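Local coordinates for carboxyltransferase domain-containing protein (Pyrococcus horikoshii, PDB 2PHC) that is of unknown function but probably binds ATP and probably acts as a hydrolase of the carboxyltransferase-domain (subdomain C and D) family, at residues Glu37-Leu42 against Glu67-Arg72; Thr85-Val90 against Lys207-Asp212; Glu101-Tyr106 against Ile144-Leu149; Tyr126-Leu131 against Val200-Tyr205. One frame throughout, in Å; residues are numbered along the deposited sequence.

Contact 1: residues Glu37-Leu42 against Glu67-Arg72; sequences ESPEWL and ESYLKR
W41 and Y69 form a T-shaped (edge-to-face) pair. The six-membered ring of W41 turns its edge to one face of Y69. The centroids lie 4.9 Å apart and the planes stand at 87°. The touching atom is W41 CZ2, which is 3.4 Å from Y69 CD2 and sits off-centre over that face. W41 CH2 also reaches L70 CD2, at 4.4 Å. At its far end the tyrosine meets P39. P39 CG lies 3.8 Å from Y69 CZ, and the two side chains cross at about a right angle. The E37 aliphatic chain also borders the Y69 hydroxyl. That hydroxyl is buried here and has no polar partner in the model. Y69 CG is anti to the backbone N (chi1 178°), which carries the ring from the helix to the loop. A type I beta turn from P39 to L42 brings P39 CB over one face of the W41 ring. The contact joins the loop after helix 21-37 to helix 63-82. W41 also touches V66 on that helix and Y56 on strand 51-56.

Contact 2: residues Thr85-Val90 against Lys207-Asp212; sequences TIEIPV and KFVPID
E87 pairs with K207 and P89 with V209 in a parallel strand pair, which joins the first and last strands of the mixed sheet of this domain, a member of the cyclophilin-like clan. Five backbone hydrogen bonds link strands 85-92 and 205-211 here. The shortest runs from I88 N to K207 O, 2.6 Å. On one face F208 fills the hollow between I88 and V90. A chi1 of -61° turns the ring away from its own carbonyl carbon and lays it alongside I88, pointing the same way. I88 CG2 is 4.0 Å from F208 CD1. The V90 methyl CG2 comes obliquely against the ring, 3.3 Å from F208 CD1. H118, Y123 and W170 border F208 from outside the pair. Without the ring, as with an alanine here, a gap is likely to open between I88 and V90, and H118, Y123 and W170 would lose their neighbour. The other face carries E87, P89, K207 and V209. There the V209 methyl CG2 rests against E87 CB, 4.0 Å away. Further along, the I211 branches meet the proline ring: CG2 of I211 lies 3.6 Å from P89 CB, and CD1 of I211 lies 3.8 Å from that same P89 CB.

Contact 3: residues Glu101-Tyr106 against Ile144-Leu149; sequences EFVAQY and IATPRL
Y106 presents one ring face to P147. P147 CD lies over that face, 3.3 Å from Y106 CZ, and the two side chains come from opposite directions. With chi1 at -175° the Y106 ring extends away from its backbone N and across the loop. T146 CG2 lies over a face of the same ring, 4.2 Å from Y106 CG. This methyl also meets F102, but in the plane of that ring and at its edge, 3.4 Å from F102 CE2. Thus T146 CG2 bridges a ring face and a ring edge. The other branch of T146 turns to V103, whose CG1 is 3.5 Å from T146 OG1. V103 CG1 also lies 3.7 Å from I144 O. Losing both branches, as with a glycine here, would probably open a gap between F102 and Y106 and leave V103 without this neighbour. R180 makes a cation-pi contact with F102, and N107 ND2 donates to A145 O. Helix 100-107 thus packs on the loop between strands 134-138 and 155-156 of this carboxyltransferase (subdomain C and D) family fold, with V103 also touching I163 and I182 of its sheet.

Contact 4: residues Tyr126-Leu131 against Val200-Tyr205; sequences YFLGFL and VLPGDY
V200 begins the contact by meeting L128 in two ways. Its CG2 is 3.9 Å from L128 CD2, and its carbonyl O lies 3.4 Å from L128 CD1. The same CD1 goes on to meet L201 and P202. L201 adds a looser touch, with CD2 4.3 Å from L128 CD1. P202 packs tightly, its CD 3.5 Å from L128 CD1. The proline ring also borders the backbone of Y126 and F127. G203 sits within a type II beta turn from L201 to D204, at a positive phi of 104°. D204 then closes the turn twice. Its N donates to L201 O at 3.0 Å, and its OD2 takes L201 N at 2.8 Å, from above the carboxylate plane. Backbone bonds tie G203 and D204 to V125. The turn thus lies beside strand 123-129, just before strand 205-211. V200 faces I86 and I88 of strand 85-92, while L128 also touches A135 of strand 134-138.

In the fold
From the N terminus, contact 1 comes first and closes before the others open. It ties the loop after helix 21-37 to helix 63-82, beside the four-stranded antiparallel sheet. Its centre is about 34 Å from that of contact 2. Helix 63-82 then leads into strand 85-92, where contact 2 opens. Contact 2 shuts only near the C terminus, so the loop it closes encloses contacts 3 and 4. Those two cross: 126-131 comes between the segments of contact 3, and 200-205 follows both. Contact 3 holds helix 100-107 to a loop. Contacts 2 and 4 share the seven-stranded sheet and touch directly, through a probable hydrogen bond from I86 N to Y205 O.

Contact 1: residues Glu37-Leu42 against Glu67-Arg72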
loop_
_atom_site.group_PDB
_atom_site.type_symbol
_atom_site.label_atom_id
_atom_site.label_comp_id
_atom_site.label_asym_id
_atom_site.label_seq_id
_atom_site.Cartn_x
_atom_site.Cartn_y
_atom_site.Cartn_z
ATOM N N GLU A 37 -24.197 -3.865 5.004
ATOM C CA GLU A 37 -25.155 -4.649 5.720
ATOM C C GLU A 37 -26.316 -3.981 6.417
ATOM O O GLU A 37 -27.271 -4.639 6.664
ATOM C CB GLU A 37 -24.516 -5.593 6.708
ATOM C CG GLU A 37 -23.131 -5.905 6.464
ATOM C CD GLU A 37 -23.010 -7.002 5.565
ATOM O OE1 GLU A 37 -23.472 -8.050 5.933
ATOM O OE2 GLU A 37 -22.496 -6.826 4.478
ATOM N N SER A 38 -26.232 -2.710 6.784
ATOM C CA SER A 38 -27.039 -2.173 7.858
ATOM C C SER A 38 -27.604 -3.198 8.814
ATOM O O SER A 38 -28.736 -3.539 8.764
ATOM C CB SER A 38 -28.153 -1.324 7.324
ATOM O OG SER A 38 -27.907 -1.056 6.012
ATOM N N PRO A 39 -26.815 -3.663 9.733
ATOM C CA PRO A 39 -27.416 -4.502 10.738
ATOM C C PRO A 39 -28.384 -3.738 11.646
ATOM O O PRO A 39 -28.201 -2.589 11.970
ATOM C CB PRO A 39 -26.220 -5.079 11.469
ATOM C CG PRO A 39 -25.149 -4.199 11.194
ATOM C CD PRO A 39 -25.384 -3.505 9.950
ATOM N N GLU A 40 -29.431 -4.432 12.023
ATOM C CA GLU A 40 -30.617 -3.891 12.683
ATOM C C GLU A 40 -30.272 -3.362 14.051
ATOM O O GLU A 40 -30.960 -2.497 14.558
ATOM C CB GLU A 40 -31.782 -4.951 12.756
ATOM C CG GLU A 40 -32.855 -4.710 11.656
ATOM C CD GLU A 40 -34.123 -5.643 11.687
ATOM O OE1 GLU A 40 -34.988 -5.483 10.753
ATOM O OE2 GLU A 40 -34.235 -6.517 12.621
ATOM N N TRP A 41 -29.175 -3.859 14.597
ATOM C CA TRP A 41 -28.680 -3.441 15.898
ATOM C C TRP A 41 -27.771 -2.207 15.908
ATOM O O TRP A 41 -27.315 -1.822 16.998
ATOM C CB TRP A 41 -27.992 -4.577 16.619
ATOM C CG TRP A 41 -26.952 -5.314 15.832
ATOM C CD1 TRP A 41 -27.090 -6.540 15.229
ATOM C CD2 TRP A 41 -25.565 -4.901 15.583
ATOM N NE1 TRP A 41 -25.893 -6.914 14.608
ATOM C CE2 TRP A 41 -24.951 -5.932 14.804
ATOM C CE3 TRP A 41 -24.802 -3.752 15.913
ATOM C CZ2 TRP A 41 -23.608 -5.856 14.370
ATOM C CZ3 TRP A 41 -23.454 -3.679 15.446
ATOM C CH2 TRP A 41 -22.893 -4.725 14.687
ATOM N N LEU A 42 -27.543 -1.602 14.733
ATOM C CA LEU A 42 -26.516 -0.500 14.545
ATOM C C LEU A 42 -27.011 0.805 15.095
ATOM O O LEU A 42 -28.073 1.312 14.664
ATOM C CB LEU A 42 -26.096 -0.228 13.049
ATOM C CG LEU A 42 -24.910 0.788 12.913
ATOM C CD1 LEU A 42 -23.698 0.285 13.729
ATOM C CD2 LEU A 42 -24.509 1.016 11.448
ATOM N N GLU A 67 -19.833 -8.473 19.079
ATOM C CA GLU A 67 -18.450 -8.694 19.010
ATOM C C GLU A 67 -18.081 -9.639 17.841
ATOM O O GLU A 67 -17.137 -9.328 17.065
ATOM C CB GLU A 67 -17.944 -9.246 20.320
ATOM C CG GLU A 67 -16.499 -9.565 20.257
ATOM C CD GLU A 67 -16.043 -10.111 21.555
ATOM O OE1 GLU A 67 -16.868 -10.834 22.214
ATOM O OE2 GLU A 67 -14.860 -9.832 21.904
ATOM N N SER A 68 -18.840 -10.762 17.732
ATOM C CA SER A 68 -18.573 -11.824 16.761
ATOM C C SER A 68 -18.719 -11.274 15.400
ATOM O O SER A 68 -17.856 -11.520 14.577
ATOM C CB SER A 68 -19.502 -13.077 16.926
ATOM O OG SER A 68 -19.233 -13.737 18.180
ATOM N N TYR A 69 -19.807 -10.553 15.154
ATOM C CA TYR A 69 -20.082 -10.005 13.856
ATOM C C TYR A 69 -18.957 -9.054 13.320
ATOM O O TYR A 69 -18.759 -8.939 12.084
ATOM C CB TYR A 69 -21.360 -9.183 14.024
ATOM C CG TYR A 69 -21.840 -8.446 12.780
ATOM C CD1 TYR A 69 -22.951 -8.915 12.074
ATOM C CD2 TYR A 69 -21.206 -7.251 12.328
ATOM C CE1 TYR A 69 -23.432 -8.244 10.970
ATOM C CE2 TYR A 69 -21.687 -6.552 11.198
ATOM C CZ TYR A 69 -22.780 -7.098 10.512
ATOM O OH TYR A 69 -23.325 -6.479 9.403
ATOM N N LEU A 70 -18.262 -8.365 14.233
ATOM C CA LEU A 70 -17.385 -7.278 13.835
ATOM C C LEU A 70 -16.114 -7.996 13.517
ATOM O O LEU A 70 -15.382 -7.580 12.641
ATOM C CB LEU A 70 -17.175 -6.238 14.940
ATOM C CG LEU A 70 -18.285 -5.245 15.281
ATOM C CD1 LEU A 70 -17.824 -4.351 16.535
ATOM C CD2 LEU A 70 -18.565 -4.400 14.084
ATOM N N LYS A 71 -15.906 -9.122 14.209
ATOM C CA LYS A 71 -14.751 -9.938 13.952
ATOM C C LYS A 71 -14.872 -10.511 12.524
ATOM O O LYS A 71 -13.870 -10.671 11.851
ATOM C CB LYS A 71 -14.634 -11.038 15.012
ATOM C CG LYS A 71 -13.701 -10.739 16.139
ATOM C CD LYS A 71 -14.058 -11.591 17.349
ATOM C CE LYS A 71 -13.325 -11.028 18.622
ATOM N NZ LYS A 71 -13.269 -11.934 19.826
ATOM N N ARG A 72 -16.111 -10.742 12.068
ATOM C CA ARG A 72 -16.411 -11.484 10.826
ATOM C C ARG A 72 -16.398 -10.544 9.636
ATOM O O ARG A 72 -15.818 -10.822 8.610
ATOM C CB ARG A 72 -17.751 -12.206 10.961
ATOM C CG ARG A 72 -17.680 -13.142 12.276
ATOM C CD ARG A 72 -18.876 -13.918 12.570
ATOM N NE ARG A 72 -20.127 -13.176 12.395
ATOM C CZ ARG A 72 -21.299 -13.564 12.911
ATOM N NH1 ARG A 72 -21.367 -14.702 13.621
ATOM N NH2 ARG A 72 -22.386 -12.832 12.688
#

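Contact 2: residues Thr85-Val90 against Lys207-Asp212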
loop_
_atom_site.group_PDB
_atom_site.type_symbol
_atom_site.label_atom_id
_atom_site.label_comp_id
_atom_site.label_asym_id
_atom_site.label_seq_id
_atom_site.Cartn_x
_atom_site.Cartn_y
_atom_site.Cartn_z
ATOM N N THR A 85 -4.458 -7.550 -3.989
ATOM C CA THR A 85 -3.127 -7.243 -3.686
ATOM C C THR A 85 -2.162 -8.094 -4.498
ATOM O O THR A 85 -2.200 -9.353 -4.443
ATOM C CB THR A 85 -2.823 -7.444 -2.202
ATOM O OG1 THR A 85 -3.571 -6.496 -1.445
ATOM C CG2 THR A 85 -1.344 -7.191 -1.913
ATOM N N ILE A 86 -1.267 -7.402 -5.221
ATOM C CA ILE A 86 -0.268 -8.117 -5.987
ATOM C C ILE A 86 1.065 -7.871 -5.278
ATOM O O ILE A 86 1.408 -6.753 -4.955
ATOM C CB ILE A 86 -0.360 -7.706 -7.459
ATOM C CG1 ILE A 86 -1.702 -8.217 -8.025
ATOM C CG2 ILE A 86 0.840 -8.187 -8.283
ATOM C CD1 ILE A 86 -2.681 -7.113 -8.272
ATOM N N GLU A 87 1.786 -8.947 -4.989
ATOM C CA GLU A 87 3.066 -8.859 -4.285
ATOM C C GLU A 87 4.200 -8.745 -5.293
ATOM O O GLU A 87 4.289 -9.574 -6.206
ATOM C CB GLU A 87 3.292 -10.109 -3.413
ATOM C CG GLU A 87 2.431 -10.146 -2.202
ATOM C CD GLU A 87 2.976 -11.058 -1.103
ATOM O OE1 GLU A 87 3.457 -12.199 -1.411
ATOM O OE2 GLU A 87 2.920 -10.612 0.073
ATOM N N ILE A 88 5.078 -7.762 -5.108
ATOM C CA ILE A 88 6.091 -7.440 -6.126
ATOM C C ILE A 88 7.501 -7.466 -5.528
ATOM O O ILE A 88 7.844 -6.568 -4.711
ATOM C CB ILE A 88 5.740 -6.089 -6.899
ATOM C CG1 ILE A 88 4.510 -6.337 -7.810
ATOM C CG2 ILE A 88 6.836 -5.669 -7.830
ATOM C CD1 ILE A 88 3.985 -5.155 -8.630
ATOM N N PRO A 89 8.308 -8.524 -5.879
ATOM C CA PRO A 89 9.667 -8.566 -5.366
ATOM C C PRO A 89 10.536 -7.474 -6.031
ATOM O O PRO A 89 10.422 -7.253 -7.246
ATOM C CB PRO A 89 10.129 -10.008 -5.685
ATOM C CG PRO A 89 9.431 -10.365 -6.854
ATOM C CD PRO A 89 8.041 -9.719 -6.726
ATOM N N VAL A 90 11.305 -6.785 -5.179
ATOM C CA VAL A 90 12.196 -5.693 -5.482
ATOM C C VAL A 90 13.462 -6.062 -4.776
ATOM O O VAL A 90 13.454 -6.230 -3.562
ATOM C CB VAL A 90 11.752 -4.314 -4.809
ATOM C CG1 VAL A 90 12.709 -3.151 -5.175
ATOM C CG2 VAL A 90 10.281 -3.903 -5.170
ATOM N N LYS A 207 2.171 -4.758 -2.951
ATOM C CA LYS A 207 2.969 -4.918 -1.793
ATOM C C LYS A 207 4.378 -5.203 -2.340
ATOM O O LYS A 207 4.562 -6.182 -3.048
ATOM C CB LYS A 207 2.443 -6.125 -0.921
ATOM C CG LYS A 207 3.207 -6.318 0.464
ATOM C CD LYS A 207 3.436 -4.997 1.236
ATOM C CE LYS A 207 3.996 -5.126 2.755
ATOM N NZ LYS A 207 5.335 -5.853 2.783
ATOM N N PHE A 208 5.342 -4.314 -2.073
ATOM C CA PHE A 208 6.734 -4.585 -2.438
ATOM C C PHE A 208 7.353 -5.493 -1.417
ATOM O O PHE A 208 7.070 -5.376 -0.241
ATOM C CB PHE A 208 7.586 -3.350 -2.638
ATOM C CG PHE A 208 7.098 -2.448 -3.752
ATOM C CD1 PHE A 208 7.158 -2.836 -5.058
ATOM C CD2 PHE A 208 6.637 -1.188 -3.470
ATOM C CE1 PHE A 208 6.728 -1.958 -6.065
ATOM C CE2 PHE A 208 6.201 -0.322 -4.456
ATOM C CZ PHE A 208 6.274 -0.723 -5.734
ATOM N N VAL A 209 8.158 -6.428 -1.922
ATOM C CA VAL A 209 8.730 -7.509 -1.121
ATOM C C VAL A 209 10.238 -7.513 -1.345
ATOM O O VAL A 209 10.679 -7.988 -2.409
ATOM C CB VAL A 209 8.163 -8.932 -1.561
ATOM C CG1 VAL A 209 8.813 -10.080 -0.672
ATOM C CG2 VAL A 209 6.631 -8.991 -1.497
ATOM N N PRO A 210 11.036 -6.969 -0.388
ATOM C CA PRO A 210 12.487 -6.980 -0.544
ATOM C C PRO A 210 13.000 -8.405 -0.751
ATOM O O PRO A 210 12.604 -9.281 -0.035
ATOM C CB PRO A 210 12.954 -6.478 0.803
ATOM C CG PRO A 210 11.847 -5.726 1.370
ATOM C CD PRO A 210 10.643 -6.397 0.925
ATOM N N ILE A 211 13.793 -8.638 -1.792
ATOM C CA ILE A 211 14.498 -9.901 -2.082
ATOM C C ILE A 211 16.010 -9.571 -2.178
ATOM O O ILE A 211 16.377 -8.389 -2.271
ATOM C CB ILE A 211 14.007 -10.621 -3.414
ATOM C CG1 ILE A 211 14.238 -9.753 -4.663
ATOM C CG2 ILE A 211 12.578 -11.108 -3.297
ATOM C CD1 ILE A 211 13.904 -10.422 -5.995
ATOM N N ASP A 212 16.885 -10.590 -2.140
ATOM C CA ASP A 212 18.357 -10.384 -2.443
ATOM C C ASP A 212 18.703 -10.599 -3.938
ATOM O O ASP A 212 17.880 -11.095 -4.698
ATOM C CB ASP A 212 19.276 -11.246 -1.525
ATOM C CG ASP A 212 18.788 -12.694 -1.407
ATOM O OD1 ASP A 212 18.468 -13.289 -2.481
ATOM O OD2 ASP A 212 18.695 -13.212 -0.244
#

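Contact 3: residues Glu101-Tyr106 against Ile144-Leu149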
loop_
_atom_site.group_PDB
_atom_site.type_symbol
_atom_site.label_atom_id
_atom_site.label_comp_id
_atom_site.label_asym_id
_atom_site.label_seq_id
_atom_site.Cartn_x
_atom_site.Cartn_y
_atom_site.Cartn_z
ATOM N N GLU A 101 21.127 5.708 -1.492
ATOM C CA GLU A 101 21.916 6.346 -0.460
ATOM C C GLU A 101 21.586 7.788 -0.377
ATOM O O GLU A 101 21.529 8.341 0.722
ATOM C CB GLU A 101 23.456 6.066 -0.653
ATOM C CG GLU A 101 23.859 4.525 -0.569
ATOM C CD GLU A 101 23.901 3.815 -1.989
ATOM O OE1 GLU A 101 23.382 4.345 -3.031
ATOM O OE2 GLU A 101 24.468 2.697 -2.056
ATOM N N PHE A 102 21.369 8.447 -1.516
ATOM C CA PHE A 102 20.989 9.882 -1.493
ATOM C C PHE A 102 19.570 10.052 -0.920
ATOM O O PHE A 102 19.222 11.097 -0.273
ATOM C CB PHE A 102 21.081 10.442 -2.916
ATOM C CG PHE A 102 20.519 11.832 -3.060
ATOM C CD1 PHE A 102 21.369 12.954 -3.170
ATOM C CD2 PHE A 102 19.121 12.042 -3.115
ATOM C CE1 PHE A 102 20.848 14.205 -3.285
ATOM C CE2 PHE A 102 18.619 13.329 -3.169
ATOM C CZ PHE A 102 19.456 14.406 -3.295
ATOM N N VAL A 103 18.706 9.065 -1.174
ATOM C CA VAL A 103 17.289 9.143 -0.672
ATOM C C VAL A 103 17.293 9.144 0.844
ATOM O O VAL A 103 16.662 9.969 1.440
ATOM C CB VAL A 103 16.367 7.975 -1.128
ATOM C CG1 VAL A 103 15.015 8.056 -0.339
ATOM C CG2 VAL A 103 16.161 8.019 -2.633
ATOM N N ALA A 104 18.027 8.172 1.401
ATOM C CA ALA A 104 18.324 8.042 2.829
ATOM C C ALA A 104 18.875 9.341 3.350
ATOM O O ALA A 104 18.307 10.035 4.168
ATOM C CB ALA A 104 19.356 6.947 2.956
ATOM N N GLN A 105 19.971 9.748 2.786
ATOM C CA GLN A 105 20.676 10.898 3.314
ATOM C C GLN A 105 19.885 12.140 3.207
ATOM O O GLN A 105 19.895 12.920 4.152
ATOM C CB GLN A 105 22.034 10.985 2.583
ATOM C CG GLN A 105 22.761 12.328 2.711
ATOM C CD GLN A 105 24.265 12.138 2.749
ATOM O OE1 GLN A 105 24.817 11.239 2.032
ATOM N NE2 GLN A 105 24.956 12.963 3.621
ATOM N N TYR A 106 19.190 12.392 2.075
ATOM C CA TYR A 106 18.299 13.614 1.928
ATOM C C TYR A 106 17.201 13.605 3.007
ATOM O O TYR A 106 16.662 14.601 3.385
ATOM C CB TYR A 106 17.694 13.618 0.488
ATOM C CG TYR A 106 16.866 14.819 0.070
ATOM C CD1 TYR A 106 17.445 15.816 -0.677
ATOM C CD2 TYR A 106 15.482 14.948 0.374
ATOM C CE1 TYR A 106 16.724 16.948 -1.085
ATOM C CE2 TYR A 106 14.724 16.102 -0.095
ATOM C CZ TYR A 106 15.394 17.070 -0.804
ATOM O OH TYR A 106 14.816 18.235 -1.243
ATOM N N ILE A 144 10.224 9.381 3.045
ATOM C CA ILE A 144 11.143 9.075 1.931
ATOM C C ILE A 144 10.984 9.921 0.651
ATOM O O ILE A 144 11.635 9.659 -0.342
ATOM C CB ILE A 144 11.238 7.587 1.664
ATOM C CG1 ILE A 144 9.883 6.997 1.296
ATOM C CG2 ILE A 144 11.814 6.882 2.881
ATOM C CD1 ILE A 144 10.065 5.674 0.628
ATOM N N ALA A 145 10.179 10.986 0.743
ATOM C CA ALA A 145 9.973 11.955 -0.337
ATOM C C ALA A 145 11.334 12.507 -0.857
ATOM O O ALA A 145 12.169 12.900 -0.035
ATOM C CB ALA A 145 9.067 13.104 0.169
ATOM N N THR A 146 11.575 12.535 -2.173
ATOM C CA THR A 146 12.886 12.966 -2.714
ATOM C C THR A 146 12.723 13.476 -4.100
ATOM O O THR A 146 12.238 12.718 -4.999
ATOM C CB THR A 146 13.964 11.811 -2.762
ATOM O OG1 THR A 146 14.011 11.148 -1.503
ATOM C CG2 THR A 146 15.379 12.376 -3.064
ATOM N N PRO A 147 13.198 14.728 -4.350
ATOM C CA PRO A 147 13.072 15.315 -5.710
ATOM C C PRO A 147 13.867 14.531 -6.728
ATOM O O PRO A 147 14.678 13.764 -6.319
ATOM C CB PRO A 147 13.584 16.759 -5.562
ATOM C CG PRO A 147 14.575 16.680 -4.405
ATOM C CD PRO A 147 13.889 15.647 -3.418
ATOM N N ARG A 148 13.522 14.635 -8.019
ATOM C CA ARG A 148 14.156 13.959 -9.174
ATOM C C ARG A 148 15.649 14.375 -9.415
ATOM O O ARG A 148 16.110 15.402 -8.892
ATOM C CB ARG A 148 13.387 14.383 -10.461
ATOM C CG ARG A 148 12.015 13.712 -10.647
ATOM C CD ARG A 148 11.160 14.681 -11.492
ATOM N NE ARG A 148 9.741 14.258 -11.691
ATOM C CZ ARG A 148 8.725 14.481 -10.847
ATOM N NH1 ARG A 148 8.856 15.127 -9.712
ATOM N NH2 ARG A 148 7.543 14.095 -11.175
ATOM N N LEU A 149 16.347 13.632 -10.261
ATOM C CA LEU A 149 17.685 14.018 -10.646
ATOM C C LEU A 149 17.585 15.340 -11.387
ATOM O O LEU A 149 16.530 15.680 -11.971
ATOM C CB LEU A 149 18.374 12.952 -11.472
ATOM C CG LEU A 149 18.749 11.577 -10.851
ATOM C CD1 LEU A 149 19.172 10.759 -11.966
ATOM C CD2 LEU A 149 19.871 11.674 -9.981
#

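Contact 4: residues Tyr126-Leu131 against Val200-Tyr205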
loop_
_atom_site.group_PDB
_atom_site.type_symbol
_atom_site.label_atom_id
_atom_site.label_comp_id
_atom_site.label_asym_id
_atom_site.label_seq_id
_atom_site.Cartn_x
_atom_site.Cartn_y
_atom_site.Cartn_z
ATOM N N TYR A 126 -2.728 3.755 -9.480
ATOM C CA TYR A 126 -3.734 4.747 -9.863
ATOM C C TYR A 126 -3.699 5.042 -11.374
ATOM O O TYR A 126 -4.671 5.504 -11.923
ATOM C CB TYR A 126 -3.706 6.018 -8.944
ATOM C CG TYR A 126 -2.488 6.931 -9.145
ATOM C CD1 TYR A 126 -2.445 7.790 -10.178
ATOM C CD2 TYR A 126 -1.406 6.924 -8.239
ATOM C CE1 TYR A 126 -1.316 8.671 -10.423
ATOM C CE2 TYR A 126 -0.237 7.810 -8.439
ATOM C CZ TYR A 126 -0.238 8.664 -9.533
ATOM O OH TYR A 126 0.815 9.508 -9.753
ATOM N N PHE A 127 -2.629 4.688 -12.076
ATOM C CA PHE A 127 -2.557 5.026 -13.504
ATOM C C PHE A 127 -1.539 4.116 -14.059
ATOM O O PHE A 127 -0.590 3.852 -13.359
ATOM C CB PHE A 127 -2.116 6.523 -13.712
ATOM C CG PHE A 127 -2.161 6.989 -15.177
ATOM C CD1 PHE A 127 -3.324 7.464 -15.738
ATOM C CD2 PHE A 127 -1.033 6.960 -15.965
ATOM C CE1 PHE A 127 -3.360 7.884 -17.077
ATOM C CE2 PHE A 127 -1.065 7.408 -17.292
ATOM C CZ PHE A 127 -2.227 7.846 -17.841
ATOM N N LEU A 128 -1.734 3.641 -15.306
ATOM C CA LEU A 128 -0.674 2.963 -16.043
ATOM C C LEU A 128 -0.394 3.660 -17.426
ATOM O O LEU A 128 -1.330 3.986 -18.205
ATOM C CB LEU A 128 -1.033 1.502 -16.308
ATOM C CG LEU A 128 -1.257 0.655 -15.022
ATOM C CD1 LEU A 128 -1.861 -0.667 -15.469
ATOM C CD2 LEU A 128 0.090 0.362 -14.306
ATOM N N GLY A 129 0.888 3.727 -17.772
ATOM C CA GLY A 129 1.239 4.113 -19.131
ATOM C C GLY A 129 1.970 2.978 -19.792
ATOM O O GLY A 129 2.600 2.131 -19.084
ATOM N N PHE A 130 1.783 3.017 -21.069
ATOM C CA PHE A 130 2.273 2.131 -21.985
ATOM C C PHE A 130 3.052 2.937 -22.955
ATOM O O PHE A 130 2.818 4.029 -23.365
ATOM C CB PHE A 130 1.193 1.299 -22.639
ATOM C CG PHE A 130 0.377 0.544 -21.689
ATOM C CD1 PHE A 130 0.715 -0.708 -21.332
ATOM C CD2 PHE A 130 -0.743 1.084 -21.171
ATOM C CE1 PHE A 130 -0.051 -1.415 -20.472
ATOM C CE2 PHE A 130 -1.511 0.380 -20.298
ATOM C CZ PHE A 130 -1.167 -0.877 -19.959
ATOM N N LEU A 131 4.100 2.297 -23.201
ATOM C CA LEU A 131 5.059 2.513 -24.294
ATOM C C LEU A 131 5.875 3.860 -24.127
ATOM O O LEU A 131 5.972 4.702 -25.069
ATOM C CB LEU A 131 4.297 2.433 -25.643
ATOM C CG LEU A 131 3.610 1.103 -26.138
ATOM C CD1 LEU A 131 2.779 1.249 -27.449
ATOM N N VAL A 200 -0.773 -5.676 -12.805
ATOM C CA VAL A 200 -1.477 -4.818 -11.877
ATOM C C VAL A 200 -2.314 -4.027 -12.784
ATOM O O VAL A 200 -1.921 -3.729 -13.939
ATOM C CB VAL A 200 -0.371 -3.995 -11.089
ATOM C CG1 VAL A 200 0.682 -4.842 -10.198
ATOM C CG2 VAL A 200 0.039 -2.650 -11.799
ATOM N N LEU A 201 -3.319 -3.641 -12.501
ATOM C CA LEU A 201 -4.227 -2.759 -13.204
ATOM C C LEU A 201 -4.677 -1.660 -12.253
ATOM O O LEU A 201 -4.674 -1.884 -11.066
ATOM C CB LEU A 201 -5.384 -3.596 -13.792
ATOM C CG LEU A 201 -5.091 -4.463 -15.028
ATOM C CD1 LEU A 201 -6.253 -5.383 -15.220
ATOM C CD2 LEU A 201 -4.935 -3.562 -16.285
ATOM N N PRO A 202 -5.035 -0.461 -12.781
ATOM C CA PRO A 202 -5.551 0.565 -11.873
ATOM C C PRO A 202 -6.612 0.024 -10.848
ATOM O O PRO A 202 -7.593 -0.682 -11.234
ATOM C CB PRO A 202 -6.142 1.669 -12.833
ATOM C CG PRO A 202 -5.265 1.583 -14.113
ATOM C CD PRO A 202 -5.023 -0.020 -14.202
ATOM N N GLY A 203 -6.427 0.316 -9.553
ATOM C CA GLY A 203 -7.454 -0.049 -8.576
ATOM C C GLY A 203 -7.004 -1.249 -7.822
ATOM O O GLY A 203 -7.463 -1.459 -6.698
ATOM N N ASP A 204 -6.064 -2.004 -8.385
ATOM C CA ASP A 204 -5.241 -2.961 -7.619
ATOM C C ASP A 204 -4.298 -2.348 -6.543
ATOM O O ASP A 204 -3.979 -1.173 -6.583
ATOM C CB ASP A 204 -4.334 -3.723 -8.581
ATOM C CG ASP A 204 -5.122 -4.623 -9.566
ATOM O OD1 ASP A 204 -6.389 -4.781 -9.497
ATOM O OD2 ASP A 204 -4.432 -5.199 -10.414
ATOM N N TYR A 205 -3.851 -3.182 -5.600
ATOM C CA TYR A 205 -2.892 -2.766 -4.558
ATOM C C TYR A 205 -1.580 -3.492 -4.749
ATOM O O TYR A 205 -1.502 -4.584 -5.367
ATOM C CB TYR A 205 -3.369 -2.997 -3.111
ATOM C CG TYR A 205 -4.781 -2.517 -2.813
ATOM C CD1 TYR A 205 -5.169 -1.246 -3.086
ATOM C CD2 TYR A 205 -5.743 -3.407 -2.297
ATOM C CE1 TYR A 205 -6.542 -0.802 -2.846
ATOM C CE2 TYR A 205 -7.095 -3.006 -2.078
ATOM C CZ TYR A 205 -7.469 -1.715 -2.325
ATOM O OH TYR A 205 -8.744 -1.307 -2.064
#